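OTU domain-containing protein wMelOTU (Wolbachia pipientis wMel, PDB 6W9O) probably acts as a bacterial effector deubiquitinase, an OTU-family cysteine protease that cleaves ubiquitin from its conjugates. Local coordinates at residues A[54-57]-A[58-61]; A[176-179]-A[180-183]. One frame throughout, in Å; residues are numbered along the deposited sequence.

Contact 1: residues A[54-57]-A[58-61]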
# COMPACT_ATOMS: atom_id res chain seq x y z
N PHE A 54 -4.44 2.66 -4.89
CA PHE A 54 -3.60 2.26 -3.76
C PHE A 54 -3.47 0.76 -3.74
O PHE A 54 -2.35 0.22 -3.65
CB PHE A 54 -4.24 2.71 -2.42
CG PHE A 54 -3.55 2.12 -1.25
CD1 PHE A 54 -2.27 2.59 -0.86
CD2 PHE A 54 -4.09 1.03 -0.63
CE1 PHE A 54 -1.57 1.97 0.14
CE2 PHE A 54 -3.41 0.38 0.39
CZ PHE A 54 -2.12 0.85 0.77
N PHE A 55 -4.60 0.07 -3.84
CA PHE A 55 -4.61 -1.39 -3.78
C PHE A 55 -3.87 -1.99 -4.95
O PHE A 55 -3.12 -2.99 -4.79
CB PHE A 55 -6.07 -1.87 -3.76
CG PHE A 55 -6.82 -1.33 -2.56
CD1 PHE A 55 -6.68 -1.88 -1.31
CD2 PHE A 55 -7.66 -0.22 -2.73
CE1 PHE A 55 -7.33 -1.35 -0.22
CE2 PHE A 55 -8.32 0.30 -1.63
CZ PHE A 55 -8.17 -0.26 -0.39
N ASP A 56 -4.05 -1.41 -6.14
CA ASP A 56 -3.37 -1.93 -7.33
C ASP A 56 -1.86 -1.68 -7.25
O ASP A 56 -1.07 -2.54 -7.73
CB ASP A 56 -3.95 -1.26 -8.57
CG ASP A 56 -3.54 -1.97 -9.86
OD1 ASP A 56 -3.78 -3.21 -9.91
OD2 ASP A 56 -3.10 -1.31 -10.84
N SER A 57 -1.43 -0.55 -6.72
CA SER A 57 0.01 -0.31 -6.57
C SER A 57 0.62 -1.27 -5.56
O SER A 57 1.67 -1.90 -5.83
CB SER A 57 0.23 1.13 -6.08
OG SER A 57 -0.22 2.06 -7.05
N PHE A 58 -0.05 -1.47 -4.42
CA PHE A 58 0.41 -2.44 -3.42
C PHE A 58 0.47 -3.84 -4.02
O PHE A 58 1.46 -4.55 -3.83
CB PHE A 58 -0.55 -2.40 -2.22
CG PHE A 58 -0.10 -3.21 -1.03
CD1 PHE A 58 0.50 -2.58 0.08
CD2 PHE A 58 -0.30 -4.61 -0.98
CE1 PHE A 58 0.93 -3.35 1.18
CE2 PHE A 58 0.10 -5.34 0.15
CZ PHE A 58 0.76 -4.68 1.19
N ARG A 59 -0.57 -4.24 -4.74
CA ARG A 59 -0.59 -5.58 -5.37
C ARG A 59 0.60 -5.79 -6.28
O ARG A 59 1.17 -6.90 -6.30
CB ARG A 59 -1.89 -5.69 -6.23
CG ARG A 59 -1.89 -6.81 -7.28
CD ARG A 59 -3.11 -6.73 -8.14
NE ARG A 59 -2.90 -5.83 -9.27
CZ ARG A 59 -2.22 -6.13 -10.38
NH1 ARG A 59 -1.59 -7.30 -10.53
NH2 ARG A 59 -2.18 -5.23 -11.36
N GLN A 60 0.92 -4.79 -7.13
CA GLN A 60 1.97 -5.02 -8.11
C GLN A 60 3.31 -5.15 -7.43
O GLN A 60 4.14 -6.00 -7.84
CB GLN A 60 1.99 -3.90 -9.14
CG GLN A 60 0.78 -3.95 -10.11
CD GLN A 60 0.89 -2.84 -11.11
OE1 GLN A 60 1.88 -2.75 -11.84
NE2 GLN A 60 -0.11 -1.94 -11.14
N SER A 61 3.59 -4.31 -6.43
CA SER A 61 4.89 -4.42 -5.78
C SER A 61 4.96 -5.70 -4.96
O SER A 61 6.00 -6.40 -4.96
CB SER A 61 5.10 -3.15 -4.92
OG SER A 61 6.27 -3.29 -4.10
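Phe-58 N donates to Phe-54 O one turn earlier in the helix (3.0 Å, nearly straight at 170°). Its ring, with CG anti to the backbone N (chi1 -172°), runs out beside that of Phe-54, CD1 lying 4.4 Å from Phe-54 CZ; the pair packs against strand 181-188 and helix 126-137. Arg-59 N continues the backbone ladder to Phe-55 O at 2.8 Å. The Arg-59 side chain bends at chi3 (87°) and turns its guanidinium side-on to Asp-56 three residues back, forming a salt bridge in which two hydrogen bonds converge on one oxygen: NE reaches Asp-56 OD1 at 2.8 Å and NH2 the same atom at 3.0 Å. OD1 sits in the guanidinium plane, whereas both nitrogens approach from one face of the carboxylate. The backbone bonds belong to helix 53-66, which starts at Cys-53 and probably corresponds to the nucleophile-bearing helix of OTU cysteine proteases. Gln-60 lays CG over one face of the guanidinium. Its NE2 is hydrogen-bonded to Gln-46 O and only weakly to Asp-56 OD2 (3.1 Å), while OD2 also accepts from Ile-48 N. Ser-61 N closes on Ser-57 O at 3.1 Å; Ser-57 OG turns back to Cys-53 O.

Contact 2: residues A[176-179]-A[180-183]; sequences YDDS and STVH
Asp-178 OD1 takes the hydroxyl hydrogen of Thr-181 OG1 at 2.8 Å and also forms a salt bridge with Lys-140 NZ on the neighbouring strand 140-146. The hydroxyl comes in from above the carboxylate plane, the two side chains crossing at about a right angle. The other oxygen, OD2, receives Ser-180 N at 3.0 Å, much more steeply above the plane; this side-chain-to-backbone bond makes an Asx turn. It is nested in a type I beta turn from Asp-178 to Thr-181, closed by Thr-181 N to Asp-178 O at 3.1 Å, which delivers the chain from the loop into strand 181-188. A trans chi1 (175°) sets the Asp-178 carboxylate beside its own carbonyl carbon, over the turn. A water donates a long bond to Asp-178 OD2 (3.3 Å) and also meets Ser-179 OG and, in the given one of two conformers, Ser-180 OG. Ser-179 O, by contrast, is buried here without a partner. A second water joins Asp-178 O to His-183 NE2, 2.8 Å from that nitrogen and in the plane of the imidazole. At the other end of the segment pair, Tyr-176 lies beside His-183, the planes only 11° apart but slid so that the rings barely overlap, with CD1 of Tyr-176 3.7 Å from CE1 of His-183. Phe-42 and His-142 meet both rings, and His-183 ND1 is hydrogen-bonded to His-142 ND1. The imidazole is thus held through both nitrogens, which fixes its rotation. At the turn, the nearby lysine and the donors divided between the two carboxylate oxygens would stabilise negative charge on Asp-178, probably keeping it ionised.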
# COMPACT_ATOMS: atom_id res chain seq x y z
N TYR A 176 16.23 -1.04 -0.17
CA TYR A 176 15.77 -1.40 -1.50
C TYR A 176 16.21 -2.80 -1.93
O TYR A 176 15.92 -3.20 -3.07
CB TYR A 176 16.30 -0.36 -2.49
CG TYR A 176 15.60 1.00 -2.39
CD1 TYR A 176 14.36 1.19 -2.97
CD2 TYR A 176 16.21 2.06 -1.76
CE1 TYR A 176 13.71 2.41 -2.93
CE2 TYR A 176 15.56 3.32 -1.70
CZ TYR A 176 14.33 3.44 -2.31
OH TYR A 176 13.66 4.69 -2.27
N ASP A 177 16.88 -3.55 -1.04
CA ASP A 177 17.24 -4.94 -1.31
C ASP A 177 16.46 -5.90 -0.43
O ASP A 177 16.80 -7.08 -0.38
CB ASP A 177 18.74 -5.14 -1.08
CG ASP A 177 19.57 -4.30 -2.04
OD1 ASP A 177 19.40 -4.46 -3.27
OD2 ASP A 177 20.32 -3.43 -1.59
N ASP A 178 15.45 -5.45 0.26
CA ASP A 178 14.66 -6.27 1.16
C ASP A 178 13.40 -6.75 0.46
O ASP A 178 12.50 -5.95 0.14
CB ASP A 178 14.25 -5.40 2.35
CG ASP A 178 13.32 -6.13 3.32
OD1 ASP A 178 12.62 -5.45 4.10
OD2 ASP A 178 13.32 -7.39 3.35
N SER A 179 13.29 -8.08 0.27
CA SER A 179 12.11 -8.59 -0.41
C SER A 179 10.84 -8.44 0.41
O SER A 179 9.74 -8.63 -0.14
CB SER A 179 12.34 -10.09 -0.75
OG SER A 179 12.43 -10.87 0.42
N SER A 180 10.94 -8.12 1.70
CA SER A 180 9.74 -7.93 2.51
C SER A 180 9.33 -6.47 2.61
O SER A 180 8.45 -6.15 3.41
CB SER A 180 9.95 -8.48 3.90
OG SER A 180 10.11 -9.90 3.83
N THR A 181 9.93 -5.57 1.83
CA THR A 181 9.42 -4.19 1.74
C THR A 181 8.76 -4.06 0.37
O THR A 181 9.39 -4.39 -0.65
CB THR A 181 10.58 -3.20 1.83
OG1 THR A 181 11.16 -3.25 3.14
CG2 THR A 181 10.10 -1.75 1.63
N VAL A 182 7.52 -3.53 0.33
CA VAL A 182 6.88 -3.17 -0.92
C VAL A 182 6.95 -1.65 -1.06
O VAL A 182 7.15 -0.92 -0.07
CB VAL A 182 5.43 -3.70 -0.99
CG1 VAL A 182 5.45 -5.26 -1.00
CG2 VAL A 182 4.66 -3.24 0.18
N HIS A 183 6.85 -1.15 -2.30
CA HIS A 183 7.16 0.25 -2.59
C HIS A 183 6.11 0.88 -3.48
O HIS A 183 5.78 0.33 -4.53
CB HIS A 183 8.51 0.37 -3.35
CG HIS A 183 9.66 -0.28 -2.64
ND1 HIS A 183 10.48 0.41 -1.77
CD2 HIS A 183 10.15 -1.54 -2.74
CE1 HIS A 183 11.41 -0.43 -1.32
NE2 HIS A 183 11.24 -1.61 -1.90
O HOH W 1 13.14 -3.49 -1.04
O HOH W 2 12.95 -10.64 3.29

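How the contacts relate
Contact 1 is buried near the centre of the chain, whereas contact 2 lies farther out and only partly buried, its centre about 14 Å from that of contact 1. One stays within a single helix; the other turns a loop into a strand of the sheet beside that helix. They touch where the strand starts: Ser-61 OG is 2.9 Å from His-183 N, a probable hydrogen bond, and Phe-58 CE1 packs on Val-182 CG2. Each has an aspartate at its heart, but that of 54-61 is paired with an arginine one turn along the same helix, while that of 176-183 sits in a turn and pairs with a lysine from another strand. Waters take part in contact 2, bridging the turn and His-183.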